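Side-chain contacts in PFC0360w protein (Plasmodium falciparum, PDB 3NI8), which probably stimulates the ATPase activity of the chaperone Hsp90, as other co-chaperones of the AHA1 family do: residues 119-124 and 131-136; 47-52 and 145-150; 32-37 and 110-115. All blocks are in the same frame, centred on the assembly; numbering follows the deposited sequence.

Contact 1 of 3, residues 119-124 and 131-136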
loop_
_atom_site.group_PDB
_atom_site.type_symbol
_atom_site.label_atom_id
_atom_site.label_comp_id
_atom_site.label_asym_id
_atom_site.label_seq_id
_atom_site.Cartn_x
_atom_site.Cartn_y
_atom_site.Cartn_z
ATOM N N ASN A 119 -5.490 7.660 -5.142
ATOM C CA ASN A 119 -5.884 8.888 -5.877
ATOM C C ASN A 119 -4.678 9.520 -6.549
ATOM O O ASN A 119 -3.539 9.209 -6.207
ATOM C CB ASN A 119 -6.436 9.981 -4.934
ATOM C CG ASN A 119 -7.698 9.571 -4.201
ATOM O OD1 ASN A 119 -7.727 9.591 -2.970
ATOM N ND2 ASN A 119 -8.743 9.204 -4.936
ATOM N N ASN A 120 -4.942 10.459 -7.456
ATOM C CA ASN A 120 -3.917 11.368 -7.978
ATOM C C ASN A 120 -2.814 10.610 -8.667
ATOM O O ASN A 120 -1.632 10.960 -8.530
ATOM C CB ASN A 120 -3.310 12.248 -6.863
ATOM C CG ASN A 120 -4.286 13.306 -6.326
ATOM O OD1 ASN A 120 -5.406 13.453 -6.809
ATOM N ND2 ASN A 120 -3.841 14.047 -5.313
ATOM N N ILE A 121 -3.213 9.559 -9.384
ATOM C CA ILE A 121 -2.324 8.760 -10.220
ATOM C C ILE A 121 -2.113 9.488 -11.557
ATOM O O ILE A 121 -3.081 9.763 -12.273
ATOM C CB ILE A 121 -2.936 7.325 -10.475
ATOM C CG1 ILE A 121 -3.123 6.560 -9.155
ATOM C CG2 ILE A 121 -2.074 6.516 -11.431
ATOM C CD1 ILE A 121 -4.154 5.447 -9.213
ATOM N N PRO A 122 -0.852 9.784 -11.914
ATOM C CA PRO A 122 -0.565 10.460 -13.195
ATOM C C PRO A 122 -0.965 9.630 -14.420
ATOM O O PRO A 122 -1.075 8.395 -14.347
ATOM C CB PRO A 122 0.960 10.675 -13.169
ATOM C CG PRO A 122 1.488 9.736 -12.099
ATOM C CD PRO A 122 0.360 9.590 -11.092
ATOM N N ALA A 123 -1.177 10.318 -15.540
ATOM C CA ALA A 123 -1.612 9.702 -16.797
ATOM C C ALA A 123 -0.477 8.917 -17.427
ATOM O O ALA A 123 -0.707 7.958 -18.173
ATOM C CB ALA A 123 -2.122 10.789 -17.779
ATOM N N SER A 124 0.753 9.330 -17.136
ATOM C CA SER A 124 1.921 8.637 -17.652
ATOM C C SER A 124 3.168 8.917 -16.813
ATOM O O SER A 124 3.203 9.842 -15.989
ATOM C CB SER A 124 2.152 9.016 -19.128
ATOM O OG SER A 124 2.445 10.391 -19.240
ATOM N N GLY A 131 -0.713 3.648 -19.161
ATOM C CA GLY A 131 -1.106 2.483 -18.383
ATOM C C GLY A 131 -0.660 2.459 -16.932
ATOM O O GLY A 131 -0.505 1.373 -16.341
ATOM N N VAL A 132 -0.489 3.645 -16.349
ATOM C CA VAL A 132 -0.021 3.763 -14.968
ATOM C C VAL A 132 -1.045 3.262 -13.961
ATOM O O VAL A 132 -0.679 2.625 -12.960
ATOM C CB VAL A 132 0.402 5.207 -14.611
ATOM C CG1 VAL A 132 0.887 5.275 -13.184
ATOM C CG2 VAL A 132 1.497 5.704 -15.568
ATOM N N LEU A 133 -2.317 3.560 -14.212
ATOM C CA LEU A 133 -3.375 3.183 -13.284
ATOM C C LEU A 133 -3.454 1.661 -13.134
ATOM O O LEU A 133 -3.454 1.164 -12.024
ATOM C CB LEU A 133 -4.745 3.804 -13.649
ATOM C CG LEU A 133 -5.930 3.486 -12.700
ATOM C CD1 LEU A 133 -7.035 4.524 -12.808
ATOM C CD2 LEU A 133 -6.549 2.089 -12.877
ATOM N N GLU A 134 -3.539 0.907 -14.233
ATOM C CA GLU A 134 -3.576 -0.569 -14.114
ATOM C C GLU A 134 -2.313 -1.112 -13.427
ATOM O O GLU A 134 -2.393 -2.052 -12.628
ATOM C CB GLU A 134 -3.828 -1.283 -15.449
ATOM C CG GLU A 134 -5.315 -1.397 -15.863
ATOM C CD GLU A 134 -6.194 -2.205 -14.881
ATOM O OE1 GLU A 134 -7.373 -1.809 -14.679
ATOM O OE2 GLU A 134 -5.720 -3.227 -14.325
ATOM N N ARG A 135 -1.165 -0.504 -13.706
ATOM C CA ARG A 135 0.074 -0.932 -13.066
ATOM C C ARG A 135 0.003 -0.804 -11.539
ATOM O O ARG A 135 0.394 -1.725 -10.822
ATOM C CB ARG A 135 1.266 -0.152 -13.668
ATOM C CG ARG A 135 2.597 -0.391 -13.002
ATOM C CD ARG A 135 3.761 -0.145 -13.944
ATOM N NE ARG A 135 3.953 1.267 -14.237
ATOM C CZ ARG A 135 4.973 2.004 -13.804
ATOM N NH1 ARG A 135 5.018 3.298 -14.147
ATOM N NH2 ARG A 135 5.938 1.466 -13.043
ATOM N N CYS A 136 -0.521 0.320 -11.044
ATOM C CA CYS A 136 -0.812 0.488 -9.610
ATOM C C CYS A 136 -1.824 -0.531 -9.073
ATOM O O CYS A 136 -1.631 -1.088 -7.985
ATOM C CB CYS A 136 -1.324 1.898 -9.315
ATOM S SG CYS A 136 -0.196 3.235 -9.722
#

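Contact 2 of 3, residues 47-52 and 145-150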
loop_
_atom_site.group_PDB
_atom_site.type_symbol
_atom_site.label_atom_id
_atom_site.label_comp_id
_atom_site.label_asym_id
_atom_site.label_seq_id
_atom_site.Cartn_x
_atom_site.Cartn_y
_atom_site.Cartn_z
ATOM N N LEU A 47 6.100 -9.502 2.126
ATOM C CA LEU A 47 5.070 -9.254 1.117
ATOM C C LEU A 47 5.675 -8.943 -0.253
ATOM O O LEU A 47 4.991 -9.044 -1.280
ATOM C CB LEU A 47 4.140 -8.114 1.560
ATOM C CG LEU A 47 3.157 -8.381 2.706
ATOM C CD1 LEU A 47 2.526 -7.084 3.183
ATOM C CD2 LEU A 47 2.100 -9.343 2.271
ATOM N N SER A 48 6.953 -8.554 -0.238
ATOM C CA SER A 48 7.752 -8.248 -1.436
ATOM C C SER A 48 8.602 -9.450 -1.841
ATOM O O SER A 48 9.595 -9.319 -2.567
ATOM C CB SER A 48 8.689 -7.076 -1.153
ATOM O OG SER A 48 7.974 -5.897 -0.802
ATOM N N ARG A 49 8.220 -10.624 -1.344
ATOM C CA ARG A 49 8.953 -11.856 -1.619
ATOM C C ARG A 49 10.456 -11.700 -1.490
ATOM O O ARG A 49 11.202 -12.175 -2.363
ATOM C CB ARG A 49 8.604 -12.381 -3.016
ATOM C CG ARG A 49 7.190 -12.978 -3.107
ATOM C CD ARG A 49 6.977 -13.973 -1.983
ATOM N NE ARG A 49 7.783 -15.194 -2.106
ATOM C CZ ARG A 49 8.235 -15.902 -1.069
ATOM N NH1 ARG A 49 8.940 -17.013 -1.255
ATOM N NH2 ARG A 49 7.985 -15.483 0.167
ATOM N N GLY A 50 10.902 -11.036 -0.422
ATOM C CA GLY A 50 12.343 -10.863 -0.183
ATOM C C GLY A 50 13.080 -9.573 -0.545
ATOM O O GLY A 50 14.150 -9.344 -0.012
ATOM N N SER A 51 12.567 -8.747 -1.458
ATOM C CA SER A 51 13.190 -7.418 -1.714
ATOM C C SER A 51 13.092 -6.506 -0.494
ATOM O O SER A 51 12.025 -6.407 0.111
ATOM C CB SER A 51 12.535 -6.695 -2.880
ATOM O OG SER A 51 12.531 -7.491 -4.040
ATOM N N LEU A 52 14.185 -5.831 -0.140
ATOM C CA LEU A 52 14.192 -5.019 1.075
ATOM C C LEU A 52 13.211 -3.873 0.964
ATOM O O LEU A 52 13.261 -3.089 0.010
ATOM C CB LEU A 52 15.593 -4.506 1.453
ATOM C CG LEU A 52 15.816 -3.999 2.907
ATOM C CD1 LEU A 52 15.284 -4.940 4.032
ATOM C CD2 LEU A 52 17.279 -3.669 3.169
ATOM N N LEU A 145 -1.685 -7.247 -1.994
ATOM C CA LEU A 145 -2.872 -7.727 -1.279
ATOM C C LEU A 145 -3.015 -9.246 -1.353
ATOM O O LEU A 145 -3.531 -9.865 -0.430
ATOM C CB LEU A 145 -4.151 -7.027 -1.761
ATOM C CG LEU A 145 -4.235 -5.513 -1.500
ATOM C CD1 LEU A 145 -5.407 -4.906 -2.235
ATOM C CD2 LEU A 145 -4.296 -5.167 0.006
ATOM N N HIS A 146 -2.556 -9.837 -2.456
ATOM C CA HIS A 146 -2.547 -11.276 -2.623
ATOM C C HIS A 146 -1.699 -11.966 -1.562
ATOM O O HIS A 146 -2.132 -12.958 -0.960
ATOM C CB HIS A 146 -2.024 -11.625 -4.006
ATOM C CG HIS A 146 -2.136 -13.077 -4.338
ATOM N ND1 HIS A 146 -1.083 -13.958 -4.193
ATOM C CD2 HIS A 146 -3.186 -13.807 -4.784
ATOM C CE1 HIS A 146 -1.476 -15.165 -4.556
ATOM N NE2 HIS A 146 -2.749 -15.102 -4.911
ATOM N N ASN A 147 -0.509 -11.429 -1.310
ATOM C CA ASN A 147 0.422 -12.058 -0.386
ATOM C C ASN A 147 0.041 -11.942 1.091
ATOM O O ASN A 147 0.474 -12.754 1.910
ATOM C CB ASN A 147 1.846 -11.568 -0.634
ATOM C CG ASN A 147 2.352 -11.935 -2.009
ATOM O OD1 ASN A 147 1.904 -12.916 -2.633
ATOM N ND2 ASN A 147 3.282 -11.144 -2.506
ATOM N N ILE A 148 -0.771 -10.934 1.424
ATOM C CA ILE A 148 -1.381 -10.829 2.750
ATOM C C ILE A 148 -2.208 -12.086 3.013
ATOM O O ILE A 148 -2.132 -12.700 4.075
ATOM C CB ILE A 148 -2.260 -9.552 2.879
ATOM C CG1 ILE A 148 -1.367 -8.314 2.991
ATOM C CG2 ILE A 148 -3.211 -9.650 4.099
ATOM C CD1 ILE A 148 -2.041 -7.027 2.637
ATOM N N GLU A 149 -2.981 -12.490 2.022
ATOM C CA GLU A 149 -3.717 -13.735 2.148
ATOM C C GLU A 149 -2.806 -14.993 2.155
ATOM O O GLU A 149 -2.835 -15.770 3.099
ATOM C CB GLU A 149 -4.793 -13.834 1.066
ATOM C CG GLU A 149 -5.878 -14.837 1.437
ATOM C CD GLU A 149 -6.670 -15.326 0.253
ATOM O OE1 GLU A 149 -6.465 -14.824 -0.872
ATOM O OE2 GLU A 149 -7.500 -16.231 0.448
ATOM N N VAL A 150 -1.987 -15.154 1.117
ATOM C CA VAL A 150 -1.259 -16.411 0.846
ATOM C C VAL A 150 0.084 -16.590 1.578
ATOM O O VAL A 150 0.422 -17.712 1.967
ATOM C CB VAL A 150 -1.053 -16.617 -0.695
ATOM C CG1 VAL A 150 -0.196 -17.843 -0.972
ATOM C CG2 VAL A 150 -2.402 -16.765 -1.392
#

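Contact 3 of 3, residues 32-37 and 110-115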
loop_
_atom_site.group_PDB
_atom_site.type_symbol
_atom_site.label_atom_id
_atom_site.label_comp_id
_atom_site.label_asym_id
_atom_site.label_seq_id
_atom_site.Cartn_x
_atom_site.Cartn_y
_atom_site.Cartn_z
ATOM N N GLU A 32 -5.015 -4.300 13.784
ATOM C CA GLU A 32 -3.603 -4.053 14.130
ATOM C C GLU A 32 -2.635 -4.891 13.304
ATOM O O GLU A 32 -1.538 -4.440 12.957
ATOM C CB GLU A 32 -3.356 -4.291 15.622
ATOM C CG GLU A 32 -3.715 -5.694 16.122
ATOM C CD GLU A 32 -3.083 -5.997 17.459
ATOM O OE1 GLU A 32 -1.874 -5.722 17.582
ATOM O OE2 GLU A 32 -3.778 -6.492 18.380
ATOM N N VAL A 33 -3.061 -6.107 12.984
ATOM C CA VAL A 33 -2.271 -7.041 12.205
ATOM C C VAL A 33 -2.194 -6.565 10.740
ATOM O O VAL A 33 -1.142 -6.633 10.102
ATOM C CB VAL A 33 -2.867 -8.478 12.399
ATOM C CG1 VAL A 33 -2.729 -9.345 11.192
ATOM C CG2 VAL A 33 -2.241 -9.154 13.599
ATOM N N LEU A 34 -3.306 -6.064 10.212
ATOM C CA LEU A 34 -3.291 -5.482 8.868
ATOM C C LEU A 34 -2.501 -4.169 8.825
ATOM O O LEU A 34 -1.718 -3.947 7.894
ATOM C CB LEU A 34 -4.700 -5.279 8.341
ATOM C CG LEU A 34 -5.476 -6.562 8.072
ATOM C CD1 LEU A 34 -6.853 -6.219 7.597
ATOM C CD2 LEU A 34 -4.710 -7.422 7.029
ATOM N N PHE A 35 -2.695 -3.322 9.839
ATOM C CA PHE A 35 -1.909 -2.093 10.017
ATOM C C PHE A 35 -0.395 -2.370 10.042
ATOM O O PHE A 35 0.377 -1.673 9.367
ATOM C CB PHE A 35 -2.358 -1.354 11.299
ATOM C CG PHE A 35 -1.621 -0.059 11.557
ATOM C CD1 PHE A 35 -2.128 1.148 11.094
ATOM C CD2 PHE A 35 -0.421 -0.051 12.281
ATOM C CE1 PHE A 35 -1.446 2.363 11.345
ATOM C CE2 PHE A 35 0.282 1.140 12.517
ATOM C CZ PHE A 35 -0.242 2.353 12.052
ATOM N N ASN A 36 0.014 -3.368 10.830
ATOM C CA ASN A 36 1.408 -3.841 10.857
ATOM C C ASN A 36 1.902 -4.149 9.457
ATOM O O ASN A 36 2.977 -3.715 9.053
ATOM C CB ASN A 36 1.574 -5.101 11.727
ATOM C CG ASN A 36 2.975 -5.722 11.607
ATOM O OD1 ASN A 36 3.182 -6.693 10.869
ATOM N ND2 ASN A 36 3.937 -5.163 12.336
ATOM N N ALA A 37 1.093 -4.883 8.714
ATOM C CA ALA A 37 1.513 -5.371 7.407
ATOM C C ALA A 37 1.866 -4.219 6.443
ATOM O O ALA A 37 2.707 -4.403 5.524
ATOM C CB ALA A 37 0.434 -6.268 6.795
ATOM N N ASN A 110 -12.017 -9.890 15.411
ATOM C CA ASN A 110 -11.170 -10.623 14.471
ATOM C C ASN A 110 -11.739 -10.671 13.058
ATOM O O ASN A 110 -11.751 -11.712 12.419
ATOM C CB ASN A 110 -10.851 -12.027 15.003
ATOM C CG ASN A 110 -10.100 -11.989 16.311
ATOM O OD1 ASN A 110 -9.458 -10.995 16.636
ATOM N ND2 ASN A 110 -10.180 -13.060 17.076
ATOM N N HIS A 111 -12.215 -9.524 12.591
ATOM C CA HIS A 111 -12.802 -9.362 11.255
ATOM C C HIS A 111 -12.595 -7.890 10.902
ATOM O O HIS A 111 -13.208 -7.021 11.520
ATOM C CB HIS A 111 -14.309 -9.711 11.259
ATOM C CG HIS A 111 -14.999 -9.513 9.936
ATOM N ND1 HIS A 111 -16.157 -10.183 9.594
ATOM C CD2 HIS A 111 -14.700 -8.728 8.871
ATOM C CE1 HIS A 111 -16.542 -9.817 8.382
ATOM N NE2 HIS A 111 -15.671 -8.940 7.919
ATOM N N THR A 112 -11.716 -7.611 9.945
ATOM C CA THR A 112 -11.391 -6.229 9.578
ATOM C C THR A 112 -11.734 -5.933 8.126
ATOM O O THR A 112 -11.495 -6.752 7.240
ATOM C CB THR A 112 -9.910 -5.925 9.841
ATOM O OG1 THR A 112 -9.649 -6.112 11.237
ATOM C CG2 THR A 112 -9.544 -4.489 9.456
ATOM N N LYS A 113 -12.298 -4.759 7.895
ATOM C CA LYS A 113 -12.590 -4.316 6.542
ATOM C C LYS A 113 -11.468 -3.433 6.045
ATOM O O LYS A 113 -11.250 -2.337 6.561
ATOM C CB LYS A 113 -13.915 -3.574 6.504
ATOM C CG LYS A 113 -14.530 -3.481 5.140
ATOM C CD LYS A 113 -15.872 -2.778 5.232
ATOM C CE LYS A 113 -16.288 -2.261 3.869
ATOM N NZ LYS A 113 -15.160 -1.501 3.234
ATOM N N LEU A 114 -10.732 -3.943 5.064
ATOM C CA LEU A 114 -9.645 -3.205 4.429
ATOM C C LEU A 114 -10.160 -2.421 3.211
ATOM O O LEU A 114 -10.679 -2.987 2.258
ATOM C CB LEU A 114 -8.512 -4.163 4.051
ATOM C CG LEU A 114 -7.212 -3.680 3.389
ATOM C CD1 LEU A 114 -6.646 -2.517 4.130
ATOM C CD2 LEU A 114 -6.176 -4.817 3.342
ATOM N N LYS A 115 -10.004 -1.106 3.266
ATOM C CA LYS A 115 -10.408 -0.237 2.177
ATOM C C LYS A 115 -9.206 0.585 1.729
ATOM O O LYS A 115 -8.757 1.502 2.438
ATOM C CB LYS A 115 -11.596 0.646 2.612
ATOM C CG LYS A 115 -11.999 1.721 1.624
ATOM C CD LYS A 115 -13.351 2.358 2.020
ATOM C CE LYS A 115 -13.368 3.874 1.726
ATOM N NZ LYS A 115 -14.709 4.519 1.924
#

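Contact 1 of 3, residues 119-124 and 131-136
Cys136 N donates to Val132 O at 3.0 Å, an i to i-4 bond within the first turns of helix 132-150, and both side chains point at Ile121. No hydrogen bond crosses the contact, and the side chains that meet are apolar. With chi1 of Ile121 at -61°, CG1 sits beside the backbone N and CG2 is left anti to it, pointing among three helix residues. Ile121 CG2 approaches Val132 CG1 at 3.7 Å and lies 4.0 Å from Leu133 CA. Cys136 SG rests 4.1 Å from Ile121 CG2. The side chains of Ile121 and Val132 lie alongside, pointing opposite ways. Val132 lies against the loop at three points: besides meeting Ile121, its CB packs 3.5 Å from Pro122 O, and Val132 CG2 reaches Ser124 CA at 3.6 Å. Beta-branched residues suit this place because each offers two arms close to the backbone, and the small thiol of Cys136 fits beside them. Gly131, the N-cap, has a positive phi that glycine adopts easily. The contact fastens the loop leaving strand 111-119 to the start of helix 132-150, with Phe21 of strand 21-27 touching Ile121, Leu133 and Cys136, and Trp87 and Phe89 of strand 82-89 touching Cys136.

Contact 2 of 3, residues 47-52 and 145-150
Leu47 and Asn147 each place CG beside the backbone N, anti to the carbonyl carbon (chi1 -72° and -63°), which brings an isobutyl group and a carboxamide together on one flank of helix 132-150. Asn147 ND2 donates to Leu47 O at 3.0 Å with an N-H...O angle of 156°. The acceptor lies close to the amide plane of Asn147, whereas the donor stands tilted from the plane of the Leu47 carbonyl. Leu47 is the last residue of helix 41-47, where a carbonyl has run out of helical N-H groups ahead of it; asparagine supplies one from another helix. Beside this bond the leucine makes the apolar half of the contact. Leu47 CD2 lies over the backbone between Asn147 and Ile148, 3.4 Å from Ile148 N. Leu47 CD2 also meets Asn147 CB and Ile148 CG1, each at 3.7 Å. The side chains of Leu47 and Ile148 run at a slant to one another. Arg49, with positive phi, is the C-prime residue of the Schellman motif ending the helix. Arg49 and Gly50 are also the central pair of a type I' turn from Ser48 to Ser51, and at Gly50 the backbone angles would crowd a beta carbon. The contact joins the end of helix 41-47 to the later part of helix 132-150, while Leu34 and Phe38 of helix 31-39 and Tyr27 of strand 21-27 pack against Ile148.

Contact 3 of 3, residues 32-37 and 110-115
The ends of Leu34 and Thr112 meet head on, methyl against methyl: Leu34 CD1, on helix 31-39, lies 3.7 Å from Thr112 CG2, on strand 111-119. Leu34 CD1 is also 3.8 Å from Thr112 CB, and the leucine end covers the apolar side of the threonine rather than approaching its hydroxyl. In Thr112, chi1 of -60° sets OG1 beside the backbone N and leaves CG2 anti to it, turned to the leucine. Threonine serves two needs at once in this buried position, giving a methyl to the helix while its OG1 is hydrogen-bonded to Val29 O in the loop ahead of that helix. In Leu34, chi2 of 178° sets CD1 anti to CA, reaching away from the helix; this reach matters because the nearest CA atoms, those of Leu34 and Leu114, are 8.1 Å apart. Leucine suits the place, having a branched apolar end on a stem long enough to bridge that gap. Leu114 joins at the base of its side chain, where Leu114 CB is 4.4 Å from Leu34 CD1. Thr112 and Leu114 are two apart on the strand and both face the helix, whereas Lys113 between them points away, as the alternation of a beta strand requires. Helix 31-39 thus lies over the inner face of the antiparallel sheet, with Tyr27 of strand 21-27 and Phe104 of strand 98-106 touching both leucines, and with Pro31 and Phe38 of the helix itself packing on Thr112 and Leu114 respectively.

How the contacts relate
Helix 132-150 links contact 1, at its start, with contact 2, near its end; their centres are 21 Å apart and their nearest atoms about 8 Å. Contact 3 touches contact 2, the centres being 15 Å apart: Ile148 CG2 packs on Leu34 CD2 at 4.0 Å. Contacts 1 and 3 lie on opposite sides of the chain's centre, 25 Å between centres, yet adjoin in sequence through strand 111-119. Contact 3 sets helix 31-39 on the sheet, contact 2 joins helix 41-47 to helix 132-150, and contact 1 ties the start of that helix to the preceding loop, consistent with the helix-grip fold of the SRPBCC superfamily. A bound isopropyl alcohol, probably from crystallisation, lies about 5 Å from the Leu133 side chain.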